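Local coordinates for putative sugar ABC transporter, substrate-binding protein (Clostridium phytofermentans, PDB 4WZZ) that binds L-rhamnose and probably serves as the sugar-capturing component of an ABC transporter that imports it, at residues A[68-79]-A[297-308]; A[175-186]-A[238-248]. All coordinates share one frame; numbering follows the deposited sequence. Where two conformers were deposited one is given.

Contact 1 (A[68-79]-A[297-308]); sequences YNQKESEGYKQV and WNPIQLGNLAAY. With RAM (alpha-L-rhamnopyranose), chain B.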
loop_
_atom_site.group_PDB
_atom_site.type_symbol
_atom_site.label_atom_id
_atom_site.label_comp_id
_atom_site.label_asym_id
_atom_site.label_seq_id
_atom_site.Cartn_x
_atom_site.Cartn_y
_atom_site.Cartn_z
ATOM N N TYR A 68 -2.425 -7.254 5.706
ATOM C CA TYR A 68 -1.331 -6.570 5.032
ATOM C C TYR A 68 -0.607 -5.673 6.038
ATOM O O TYR A 68 0.623 -5.646 6.100
ATOM C CB TYR A 68 -1.864 -5.757 3.858
ATOM C CG TYR A 68 -0.864 -4.812 3.262
ATOM C CD1 TYR A 68 -0.618 -3.578 3.847
ATOM C CD2 TYR A 68 -0.155 -5.141 2.111
ATOM C CE1 TYR A 68 0.307 -2.693 3.306
ATOM C CE2 TYR A 68 0.786 -4.263 1.577
ATOM C CZ TYR A 68 1.005 -3.045 2.178
ATOM O OH TYR A 68 1.934 -2.173 1.641
ATOM N N ASN A 69 -1.373 -4.968 6.854
ATOM C CA ASN A 69 -0.777 -4.056 7.830
ATOM C C ASN A 69 -0.011 -4.807 8.915
ATOM O O ASN A 69 0.997 -4.325 9.435
ATOM C CB ASN A 69 -1.845 -3.186 8.492
ATOM C CG ASN A 69 -2.480 -2.189 7.532
ATOM O OD1 ASN A 69 -1.919 -1.873 6.490
ATOM N ND2 ASN A 69 -3.651 -1.695 7.880
ATOM N N GLN A 70 -0.506 -5.980 9.282
ATOM C CA GLN A 70 0.198 -6.793 10.270
ATOM C C GLN A 70 1.540 -7.309 9.750
ATOM O O GLN A 70 2.513 -7.428 10.513
ATOM C CB GLN A 70 -0.714 -7.935 10.718
ATOM C CG GLN A 70 -1.879 -7.378 11.479
ATOM C CD GLN A 70 -3.028 -8.372 11.659
ATOM O OE1 GLN A 70 -2.815 -9.512 12.058
ATOM N NE2 GLN A 70 -4.249 -7.927 11.374
ATOM N N LYS A 71 1.604 -7.630 8.460
ATOM C CA LYS A 71 2.854 -8.117 7.881
ATOM C C LYS A 71 3.854 -6.972 7.784
ATOM O O LYS A 71 5.048 -7.161 8.004
ATOM C CB LYS A 71 2.607 -8.771 6.518
ATOM C CG LYS A 71 1.843 -10.114 6.678
ATOM C CD LYS A 71 1.318 -10.654 5.398
ATOM C CE LYS A 71 0.251 -11.756 5.632
ATOM N NZ LYS A 71 0.706 -12.812 6.586
ATOM N N GLU A 72 3.348 -5.786 7.452
ATOM C CA GLU A 72 4.163 -4.581 7.411
ATOM C C GLU A 72 4.756 -4.284 8.783
ATOM O O GLU A 72 5.960 -4.035 8.934
ATOM C CB GLU A 72 3.252 -3.443 6.960
ATOM C CG GLU A 72 3.890 -2.090 6.761
ATOM C CD GLU A 72 2.827 -1.111 6.341
ATOM O OE1 GLU A 72 2.720 -0.844 5.126
ATOM O OE2 GLU A 72 2.023 -0.693 7.205
ATOM N N SER A 73 3.920 -4.320 9.800
ATOM C CA SER A 73 4.390 -4.001 11.138
ATOM C C SER A 73 5.331 -5.091 11.689
ATOM O O SER A 73 6.268 -4.784 12.418
ATOM C CB SER A 73 3.195 -3.724 12.072
ATOM O OG SER A 73 2.374 -4.867 12.202
ATOM N N GLU A 74 5.094 -6.344 11.305
ATOM C CA GLU A 74 5.977 -7.455 11.673
ATOM C C GLU A 74 7.394 -7.239 11.137
ATOM O O GLU A 74 8.384 -7.416 11.862
ATOM C CB GLU A 74 5.407 -8.759 11.109
ATOM C CG GLU A 74 6.337 -9.975 11.209
ATOM C CD GLU A 74 5.893 -11.133 10.301
ATOM O OE1 GLU A 74 4.671 -11.435 10.261
ATOM O OE2 GLU A 74 6.764 -11.737 9.623
ATOM N N GLY A 75 7.485 -6.854 9.869
ATOM C CA GLY A 75 8.764 -6.636 9.223
ATOM C C GLY A 75 9.490 -5.464 9.849
ATOM O O GLY A 75 10.712 -5.477 9.966
ATOM N N TYR A 76 8.731 -4.440 10.244
ATOM C CA TYR A 76 9.308 -3.253 10.859
ATOM C C TYR A 76 9.876 -3.623 12.237
ATOM O O TYR A 76 11.035 -3.321 12.560
ATOM C CB TYR A 76 8.239 -2.163 11.010
ATOM C CG TYR A 76 8.797 -0.812 11.415
ATOM C CD1 TYR A 76 9.236 0.090 10.467
ATOM C CD2 TYR A 76 8.880 -0.456 12.756
ATOM C CE1 TYR A 76 9.765 1.330 10.852
ATOM C CE2 TYR A 76 9.389 0.756 13.143
ATOM C CZ TYR A 76 9.829 1.647 12.183
ATOM O OH TYR A 76 10.346 2.852 12.608
ATOM N N LYS A 77 9.047 -4.279 13.035
ATOM C CA LYS A 77 9.426 -4.696 14.377
ATOM C C LYS A 77 10.634 -5.633 14.338
ATOM O O LYS A 77 11.553 -5.515 15.148
ATOM C CB LYS A 77 8.253 -5.367 15.079
ATOM C CG LYS A 77 8.607 -6.019 16.424
ATOM C CD LYS A 77 7.384 -6.686 16.998
ATOM C CE LYS A 77 7.694 -7.439 18.286
ATOM N NZ LYS A 77 6.791 -7.056 19.411
ATOM N N GLN A 78 10.641 -6.549 13.378
ATOM C CA GLN A 78 11.706 -7.538 13.314
ATOM C C GLN A 78 13.068 -6.860 13.199
ATOM O O GLN A 78 14.014 -7.193 13.932
ATOM C CB GLN A 78 11.455 -8.486 12.149
ATOM C CG GLN A 78 12.290 -9.736 12.203
ATOM C CD GLN A 78 13.638 -9.535 11.563
ATOM O OE1 GLN A 78 14.687 -9.800 12.165
ATOM N NE2 GLN A 78 13.623 -9.061 10.326
ATOM N N VAL A 79 13.169 -5.888 12.302
ATOM C CA VAL A 79 14.448 -5.209 12.065
ATOM C C VAL A 79 14.824 -4.286 13.223
ATOM O O VAL A 79 15.986 -4.260 13.657
ATOM C CB VAL A 79 14.442 -4.436 10.713
ATOM C CG1 VAL A 79 15.606 -3.457 10.614
ATOM C CG2 VAL A 79 14.506 -5.419 9.551
ATOM N N TRP A 297 3.842 -6.624 -3.729
ATOM C CA TRP A 297 5.225 -6.353 -3.330
ATOM C C TRP A 297 5.289 -7.002 -1.962
ATOM O O TRP A 297 4.261 -7.421 -1.438
ATOM C CB TRP A 297 5.527 -4.832 -3.236
ATOM C CG TRP A 297 4.546 -4.166 -2.369
ATOM C CD1 TRP A 297 4.532 -4.124 -1.015
ATOM C CD2 TRP A 297 3.363 -3.505 -2.813
ATOM N NE1 TRP A 297 3.416 -3.458 -0.574
ATOM C CE2 TRP A 297 2.671 -3.077 -1.664
ATOM C CE3 TRP A 297 2.832 -3.228 -4.068
ATOM C CZ2 TRP A 297 1.459 -2.382 -1.739
ATOM C CZ3 TRP A 297 1.646 -2.525 -4.141
ATOM C CH2 TRP A 297 0.963 -2.125 -2.984
ATOM N N ASN A 298 6.469 -7.097 -1.360
ATOM C CA ASN A 298 6.568 -7.785 -0.092
ATOM C C ASN A 298 6.340 -6.817 1.064
ATOM O O ASN A 298 7.193 -5.966 1.328
ATOM C CB ASN A 298 7.940 -8.470 0.032
ATOM C CG ASN A 298 8.052 -9.344 1.264
ATOM O OD1 ASN A 298 7.461 -9.059 2.301
ATOM N ND2 ASN A 298 8.845 -10.415 1.166
ATOM N N PRO A 299 5.194 -6.942 1.755
ATOM C CA PRO A 299 4.898 -5.980 2.831
ATOM C C PRO A 299 5.843 -6.107 4.020
ATOM O O PRO A 299 6.065 -5.144 4.759
ATOM C CB PRO A 299 3.464 -6.313 3.236
ATOM C CG PRO A 299 3.301 -7.761 2.862
ATOM C CD PRO A 299 4.150 -7.982 1.633
ATOM N N ILE A 300 6.375 -7.306 4.223
ATOM C CA ILE A 300 7.332 -7.527 5.293
ATOM C C ILE A 300 8.616 -6.746 4.998
ATOM O O ILE A 300 9.162 -6.048 5.851
ATOM C CB ILE A 300 7.651 -9.018 5.465
ATOM C CG1 ILE A 300 6.366 -9.793 5.744
ATOM C CG2 ILE A 300 8.651 -9.215 6.582
ATOM C CD1 ILE A 300 6.544 -11.278 5.745
ATOM N N GLN A 301 9.090 -6.853 3.761
ATOM C CA GLN A 301 10.268 -6.114 3.352
ATOM C C GLN A 301 10.021 -4.609 3.309
ATOM O O GLN A 301 10.949 -3.824 3.583
ATOM C CB GLN A 301 10.775 -6.622 1.998
ATOM C CG GLN A 301 11.327 -8.036 2.095
ATOM C CD GLN A 301 11.863 -8.570 0.784
ATOM O OE1 GLN A 301 11.332 -8.282 -0.274
ATOM N NE2 GLN A 301 12.900 -9.390 0.861
ATOM N N LEU A 302 8.787 -4.188 3.010
ATOM C CA LEU A 302 8.449 -2.769 3.080
ATOM C C LEU A 302 8.684 -2.329 4.519
ATOM O O LEU A 302 9.302 -1.288 4.783
ATOM C CB LEU A 302 7.006 -2.508 2.676
ATOM C CG LEU A 302 6.547 -1.058 2.839
ATOM C CD1 LEU A 302 7.384 -0.123 1.957
ATOM C CD2 LEU A 302 5.066 -0.862 2.508
ATOM N N GLY A 303 8.207 -3.140 5.455
ATOM C CA GLY A 303 8.424 -2.849 6.862
ATOM C C GLY A 303 9.894 -2.881 7.220
ATOM O O GLY A 303 10.369 -2.009 7.960
ATOM N N ASN A 304 10.613 -3.893 6.718
ATOM C CA ASN A 304 12.056 -3.994 6.954
ATOM C C ASN A 304 12.760 -2.708 6.531
ATOM O O ASN A 304 13.572 -2.159 7.272
ATOM C CB ASN A 304 12.717 -5.117 6.145
ATOM C CG ASN A 304 12.278 -6.522 6.519
ATOM O OD1 ASN A 304 12.480 -7.433 5.713
ATOM N ND2 ASN A 304 11.738 -6.732 7.717
ATOM N N LEU A 305 12.489 -2.258 5.307
ATOM C CA LEU A 305 13.230 -1.124 4.741
ATOM C C LEU A 305 12.896 0.142 5.507
ATOM O O LEU A 305 13.764 0.970 5.778
ATOM C CB LEU A 305 12.869 -0.952 3.261
ATOM C CG LEU A 305 13.510 0.253 2.585
ATOM C CD1 LEU A 305 15.016 0.176 2.659
ATOM C CD2 LEU A 305 13.042 0.335 1.147
ATOM N N ALA A 306 11.625 0.302 5.853
ATOM C CA ALA A 306 11.211 1.445 6.651
ATOM C C ALA A 306 11.920 1.452 7.998
ATOM O O ALA A 306 12.268 2.530 8.518
ATOM C CB ALA A 306 9.697 1.450 6.837
ATOM N N ALA A 307 12.152 0.264 8.562
ATOM C CA ALA A 307 12.897 0.169 9.815
ATOM C C ALA A 307 14.363 0.559 9.611
ATOM O O ALA A 307 14.916 1.317 10.405
ATOM C CB ALA A 307 12.785 -1.241 10.420
ATOM N N TYR A 308 15.001 0.053 8.558
ATOM C CA TYR A 308 16.392 0.434 8.306
ATOM C C TYR A 308 16.515 1.945 8.127
ATOM O O TYR A 308 17.465 2.579 8.627
ATOM C CB TYR A 308 16.965 -0.299 7.093
ATOM C CG TYR A 308 17.234 -1.763 7.343
ATOM C CD1 TYR A 308 18.133 -2.164 8.319
ATOM C CD2 TYR A 308 16.593 -2.751 6.593
ATOM C CE1 TYR A 308 18.389 -3.501 8.552
ATOM C CE2 TYR A 308 16.846 -4.088 6.815
ATOM C CZ TYR A 308 17.749 -4.459 7.794
ATOM O OH TYR A 308 18.009 -5.788 8.037
HETATM C C1 RAM B . -4.336 -2.264 1.854
HETATM C C2 RAM B . -3.883 -0.927 2.428
HETATM C C3 RAM B . -2.439 -0.591 2.055
HETATM C C4 RAM B . -2.194 -0.801 0.564
HETATM C C5 RAM B . -2.663 -2.190 0.136
HETATM C C6 RAM B . -2.529 -2.393 -1.364
HETATM O O1 RAM B . -3.693 -3.284 2.534
HETATM O O2 RAM B . -4.771 0.023 1.926
HETATM O O3 RAM B . -2.204 0.752 2.468
HETATM O O4 RAM B . -0.816 -0.638 0.281
HETATM O O5 RAM B . -4.007 -2.392 0.482
HETATM O O HOH W 1 11.392 -9.511 9.049
#
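Trp297 donates its indole NE1-H to Tyr68 OH at 3.0 Å. The acceptor lies in the indole plane, but the bond is bent, 144° at the hydrogen. The two rings meet rim to rim and nearly perpendicular, and a further bond from Tyr68 OH to Asp143 gives the phenol oxygen a second partner. A second bond across the contact runs from Asn304 ND2, in its amide plane, to Gly75 O at 2.8 Å; the helical bond that Val79 N gives the same oxygen is weak. Asn304 ND2 also donates to a water, which accepts from Gln78 NE2 as well.

The backbones themselves come close. In the sugar-binding type I periplasmic fold, helices 67-82 and 299-315 pack side by side against the mixed sheet of one lobe. The axes of 68-79 and 299-308 cross at -39° and approach to 6.4 Å, a closeness possible where Gly75 and Gly303 turn no side chain to the partner. CA-H...O contacts knit this seam, among them Gly75 CA to Ile300 O at 3.4 Å.

CH-pi contacts on three tyrosine faces add apolar packing. Tyr68, its CG anti to the backbone N (chi1 169°), carries its ring between Pro299, whose CB is 3.8 Å from Tyr68 CE2, and the rhamnose, whose C5 stands over the opposite face. Trp297 turns its edge to the sugar, with CZ2 3.5 Å from rhamnose O4. Farther along, Ala307 CB sits over the Tyr76 ring, whose OH is bonded to Ser310, and Val79 CG1 lies 3.6 Å from the centroid of the Tyr308 ring.

Contact 2 (A[175-186]-A[238-248]); sequences SGGSGDWAVLSA and DPNIKVICAPT. With RAM (alpha-L-rhamnopyranose), chain B.
Trp181 meets Cys245 obliquely, its CZ3 4.0 Å from Cys245 CB, while its own CB stands beside Val243 CB. Val183 projects from the same face of the sheet, crossing Pro247 at about a right angle, and helix 160-174 covers Trp181 and Cys245 there. Ala182 and Ile244 point to the opposite face, where Ile241 extends forward along the strand to set CD1 3.6 Å from Ala182 CB.

These orientations follow from a parallel ladder in which Ala182 bonds both ways: its N donates to Val243 O, and its O accepts a nearly straight bond from Cys245 N (2.9 Å, 177°). Lys242 N to Asp180 O and Leu184 N to Cys245 O extend it at either end. Bonded on its other side to 212-219, strand 179-185 is an inner strand of the Rossmann-like parallel sheet of one lobe. At the outer end the carboxylates of Asp180 and Asp238 cross with OD2 atoms 2.9 Å apart, a doubtful approach because Asp238 has two conformers.

At the sugar end the next donor in the ladder would be residue 247, but proline has no N-H. Leu184 O, buried here, has no hydrogen-bond partner in the model. Ala246 CA makes a C-H...O contact to it, and Pro247 CD at 3.3 Å and Thr248 CG2 at 3.4 Å pack against the same oxygen; such contacts would compensate only in part for the missing bond.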
loop_
_atom_site.group_PDB
_atom_site.type_symbol
_atom_site.label_atom_id
_atom_site.label_comp_id
_atom_site.label_asym_id
_atom_site.label_seq_id
_atom_site.Cartn_x
_atom_site.Cartn_y
_atom_site.Cartn_z
ATOM N N SER A 175 -9.943 -7.402 -19.913
ATOM C CA SER A 175 -11.213 -6.985 -20.484
ATOM C C SER A 175 -11.362 -7.471 -21.911
ATOM O O SER A 175 -12.449 -7.400 -22.457
ATOM C CB SER A 175 -11.329 -5.457 -20.500
ATOM O OG SER A 175 -10.321 -4.907 -21.349
ATOM N N GLY A 176 -10.274 -7.912 -22.533
ATOM C CA GLY A 176 -10.283 -8.207 -23.959
ATOM C C GLY A 176 -10.040 -6.999 -24.851
ATOM O O GLY A 176 -10.103 -7.095 -26.079
ATOM N N GLY A 177 -9.767 -5.844 -24.246
ATOM C CA GLY A 177 -9.382 -4.670 -24.999
ATOM C C GLY A 177 -10.398 -3.540 -25.005
ATOM O O GLY A 177 -10.118 -2.467 -25.524
ATOM N N SER A 178 -11.581 -3.789 -24.451
ATOM C CA SER A 178 -12.654 -2.793 -24.430
ATOM C C SER A 178 -13.621 -3.098 -23.308
ATOM O O SER A 178 -13.664 -4.211 -22.791
ATOM C CB SER A 178 -13.434 -2.816 -25.736
ATOM O OG SER A 178 -14.051 -4.072 -25.901
ATOM N N GLY A 179 -14.415 -2.108 -22.954
ATOM C CA GLY A 179 -15.478 -2.324 -21.989
ATOM C C GLY A 179 -15.398 -1.452 -20.764
ATOM O O GLY A 179 -14.435 -0.700 -20.567
ATOM N N ASP A 180 -16.416 -1.595 -19.923
ATOM C CA ASP A 180 -16.534 -0.806 -18.715
ATOM C C ASP A 180 -15.749 -1.439 -17.587
ATOM O O ASP A 180 -15.650 -2.671 -17.482
ATOM C CB ASP A 180 -17.989 -0.712 -18.289
ATOM C CG ASP A 180 -18.853 0.071 -19.254
ATOM O OD1 ASP A 180 -18.359 0.945 -19.997
ATOM O OD2 ASP A 180 -20.061 -0.198 -19.248
ATOM N N TRP A 181 -15.160 -0.600 -16.740
ATOM C CA TRP A 181 -14.481 -1.093 -15.566
ATOM C C TRP A 181 -14.677 -0.087 -14.439
ATOM O O TRP A 181 -15.124 1.042 -14.656
ATOM C CB TRP A 181 -13.005 -1.373 -15.846
ATOM C CG TRP A 181 -12.178 -0.165 -16.200
ATOM C CD1 TRP A 181 -12.169 0.511 -17.384
ATOM C CD2 TRP A 181 -11.246 0.498 -15.350
ATOM N NE1 TRP A 181 -11.268 1.550 -17.322
ATOM C CE2 TRP A 181 -10.678 1.550 -16.089
ATOM C CE3 TRP A 181 -10.811 0.279 -14.042
ATOM C CZ2 TRP A 181 -9.726 2.414 -15.544
ATOM C CZ3 TRP A 181 -9.848 1.104 -13.520
ATOM C CH2 TRP A 181 -9.321 2.171 -14.268
ATOM N N ALA A 182 -14.411 -0.535 -13.221
ATOM C CA ALA A 182 -14.589 0.297 -12.046
ATOM C C ALA A 182 -13.442 0.091 -11.067
ATOM O O ALA A 182 -12.790 -0.944 -11.070
ATOM C CB ALA A 182 -15.920 -0.016 -11.356
ATOM N N VAL A 183 -13.199 1.107 -10.243
ATOM C CA VAL A 183 -12.244 0.990 -9.152
ATOM C C VAL A 183 -12.977 0.794 -7.836
ATOM O O VAL A 183 -13.907 1.540 -7.508
ATOM C CB VAL A 183 -11.403 2.253 -9.009
ATOM C CG1 VAL A 183 -10.546 2.179 -7.751
ATOM C CG2 VAL A 183 -10.566 2.472 -10.294
ATOM N N LEU A 184 -12.549 -0.212 -7.086
ATOM C CA LEU A 184 -12.966 -0.380 -5.701
ATOM C C LEU A 184 -11.742 -0.032 -4.877
ATOM O O LEU A 184 -10.774 -0.802 -4.811
ATOM C CB LEU A 184 -13.387 -1.824 -5.412
ATOM C CG LEU A 184 -13.679 -2.142 -3.949
ATOM C CD1 LEU A 184 -14.855 -1.319 -3.460
ATOM C CD2 LEU A 184 -13.964 -3.648 -3.761
ATOM N N SER A 185 -11.785 1.165 -4.296
ATOM C CA SER A 185 -10.659 1.675 -3.522
ATOM C C SER A 185 -10.830 1.369 -2.031
ATOM O O SER A 185 -11.757 0.646 -1.612
ATOM C CB SER A 185 -10.542 3.182 -3.736
ATOM O OG SER A 185 -9.303 3.658 -3.267
ATOM N N ALA A 186 -9.923 1.921 -1.235
ATOM C CA ALA A 186 -9.992 1.831 0.218
ATOM C C ALA A 186 -10.645 3.121 0.750
ATOM O O ALA A 186 -11.700 3.506 0.264
ATOM C CB ALA A 186 -8.587 1.617 0.801
ATOM N N ASP A 238 -23.667 -1.171 -12.822
ATOM C CA ASP A 238 -23.301 -1.551 -14.180
ATOM C C ASP A 238 -23.079 -3.052 -14.229
ATOM O O ASP A 238 -21.977 -3.533 -14.025
ATOM C CB ASP A 238 -22.065 -0.791 -14.665
ATOM C CG ASP A 238 -21.688 -1.136 -16.106
ATOM O OD1 ASP A 238 -22.541 -1.650 -16.863
ATOM O OD2 ASP A 238 -20.521 -0.889 -16.476
ATOM N N PRO A 239 -24.159 -3.798 -14.487
ATOM C CA PRO A 239 -24.093 -5.258 -14.595
ATOM C C PRO A 239 -23.207 -5.699 -15.757
ATOM O O PRO A 239 -22.730 -6.839 -15.711
ATOM C CB PRO A 239 -25.538 -5.665 -14.871
ATOM C CG PRO A 239 -26.364 -4.510 -14.510
ATOM C CD PRO A 239 -25.533 -3.285 -14.562
ATOM N N ASN A 240 -23.001 -4.835 -16.763
ATOM C CA ASN A 240 -22.192 -5.228 -17.923
ATOM C C ASN A 240 -20.731 -4.929 -17.729
ATOM O O ASN A 240 -19.959 -5.000 -18.688
ATOM C CB ASN A 240 -22.639 -4.529 -19.204
ATOM C CG ASN A 240 -22.177 -5.274 -20.462
ATOM O OD1 ASN A 240 -22.014 -6.502 -20.463
ATOM N ND2 ASN A 240 -21.969 -4.532 -21.531
ATOM N N ILE A 241 -20.356 -4.586 -16.502
ATOM C CA ILE A 241 -18.957 -4.316 -16.196
ATOM C C ILE A 241 -18.074 -5.515 -16.543
ATOM O O ILE A 241 -18.457 -6.680 -16.338
ATOM C CB ILE A 241 -18.806 -3.921 -14.705
ATOM C CG1 ILE A 241 -17.392 -3.441 -14.427
ATOM C CG2 ILE A 241 -19.138 -5.078 -13.780
ATOM C CD1 ILE A 241 -17.259 -2.833 -13.061
ATOM N N LYS A 242 -16.898 -5.246 -17.092
ATOM C CA LYS A 242 -15.998 -6.314 -17.494
ATOM C C LYS A 242 -14.926 -6.601 -16.449
ATOM O O LYS A 242 -14.507 -7.745 -16.299
ATOM C CB LYS A 242 -15.334 -5.957 -18.823
ATOM C CG LYS A 242 -16.317 -5.867 -19.977
ATOM C CD LYS A 242 -16.979 -7.205 -20.228
ATOM C CE LYS A 242 -18.315 -7.051 -20.982
ATOM N NZ LYS A 242 -18.955 -8.368 -21.306
ATOM N N VAL A 243 -14.442 -5.558 -15.769
ATOM C CA VAL A 243 -13.348 -5.691 -14.824
ATOM C C VAL A 243 -13.570 -4.766 -13.634
ATOM O O VAL A 243 -13.927 -3.584 -13.803
ATOM C CB VAL A 243 -11.986 -5.321 -15.456
ATOM C CG1 VAL A 243 -10.859 -5.575 -14.471
ATOM C CG2 VAL A 243 -11.756 -6.086 -16.747
ATOM N N ILE A 244 -13.337 -5.312 -12.444
ATOM C CA ILE A 244 -13.195 -4.528 -11.221
ATOM C C ILE A 244 -11.705 -4.487 -10.879
ATOM O O ILE A 244 -11.042 -5.513 -10.837
ATOM C CB ILE A 244 -14.009 -5.109 -10.055
ATOM C CG1 ILE A 244 -15.517 -5.026 -10.361
ATOM C CG2 ILE A 244 -13.721 -4.360 -8.761
ATOM C CD1 ILE A 244 -16.382 -5.821 -9.369
ATOM N N CYS A 245 -11.191 -3.282 -10.689
ATOM C CA CYS A 245 -9.818 -3.078 -10.271
ATOM C C CYS A 245 -9.863 -2.615 -8.834
ATOM O O CYS A 245 -10.421 -1.563 -8.525
ATOM C CB CYS A 245 -9.128 -2.042 -11.157
ATOM S SG CYS A 245 -7.438 -1.753 -10.570
ATOM N N ALA A 246 -9.305 -3.427 -7.934
ATOM C CA ALA A 246 -9.341 -3.165 -6.496
ATOM C C ALA A 246 -7.910 -2.980 -5.945
ATOM O O ALA A 246 -7.235 -3.958 -5.537
ATOM C CB ALA A 246 -10.049 -4.342 -5.768
ATOM N N PRO A 247 -7.409 -1.728 -5.931
ATOM C CA PRO A 247 -6.020 -1.505 -5.477
ATOM C C PRO A 247 -5.927 -1.405 -3.953
ATOM O O PRO A 247 -5.443 -0.415 -3.384
ATOM C CB PRO A 247 -5.657 -0.176 -6.136
ATOM C CG PRO A 247 -6.984 0.558 -6.140
ATOM C CD PRO A 247 -7.974 -0.513 -6.537
ATOM N N THR A 248 -6.389 -2.467 -3.298
ATOM C CA THR A 248 -6.412 -2.574 -1.845
ATOM C C THR A 248 -6.533 -4.060 -1.519
ATOM O O THR A 248 -7.344 -4.769 -2.120
ATOM C CB THR A 248 -7.606 -1.834 -1.190
ATOM O OG1 THR A 248 -7.995 -2.540 -0.003
ATOM C CG2 THR A 248 -8.797 -1.733 -2.146
HETATM C C1 RAM B . -4.336 -2.264 1.854
HETATM C C2 RAM B . -3.883 -0.927 2.428
HETATM C C3 RAM B . -2.439 -0.591 2.055
HETATM C C4 RAM B . -2.194 -0.801 0.564
HETATM C C5 RAM B . -2.663 -2.190 0.136
HETATM C C6 RAM B . -2.529 -2.393 -1.364
HETATM O O1 RAM B . -3.693 -3.284 2.534
HETATM O O2 RAM B . -4.771 0.023 1.926
HETATM O O3 RAM B . -2.204 0.752 2.468
HETATM O O4 RAM B . -0.816 -0.638 0.281
HETATM O O5 RAM B . -4.007 -2.392 0.482
HETATM O O HOH W 2 -18.587 -3.318 -20.560
#

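Overall arrangement
Contacts 1 and 2 lie on opposite sides of the chain's centre, their own centres 30 Å apart, one in each lobe of the binding protein. Their nearest atoms are still about 7 Å apart, and the rhamnose bridges the interval: Tyr68 and Trp297 of contact 1 border it from one lobe, and Thr248 of contact 2 approaches from the other, with CA 3.4 Å from rhamnose O5. Asp143, Asp222, Thr249, Lys62, Asn192 and Gln193 are among the residues hydrogen-bonded to the sugar. Asp143 also bonds Tyr68 of contact 1, and Asp222 bonds Thr248 of contact 2. Along the chain, 175-186 and 238-248 are nested between 68-79 and 297-308.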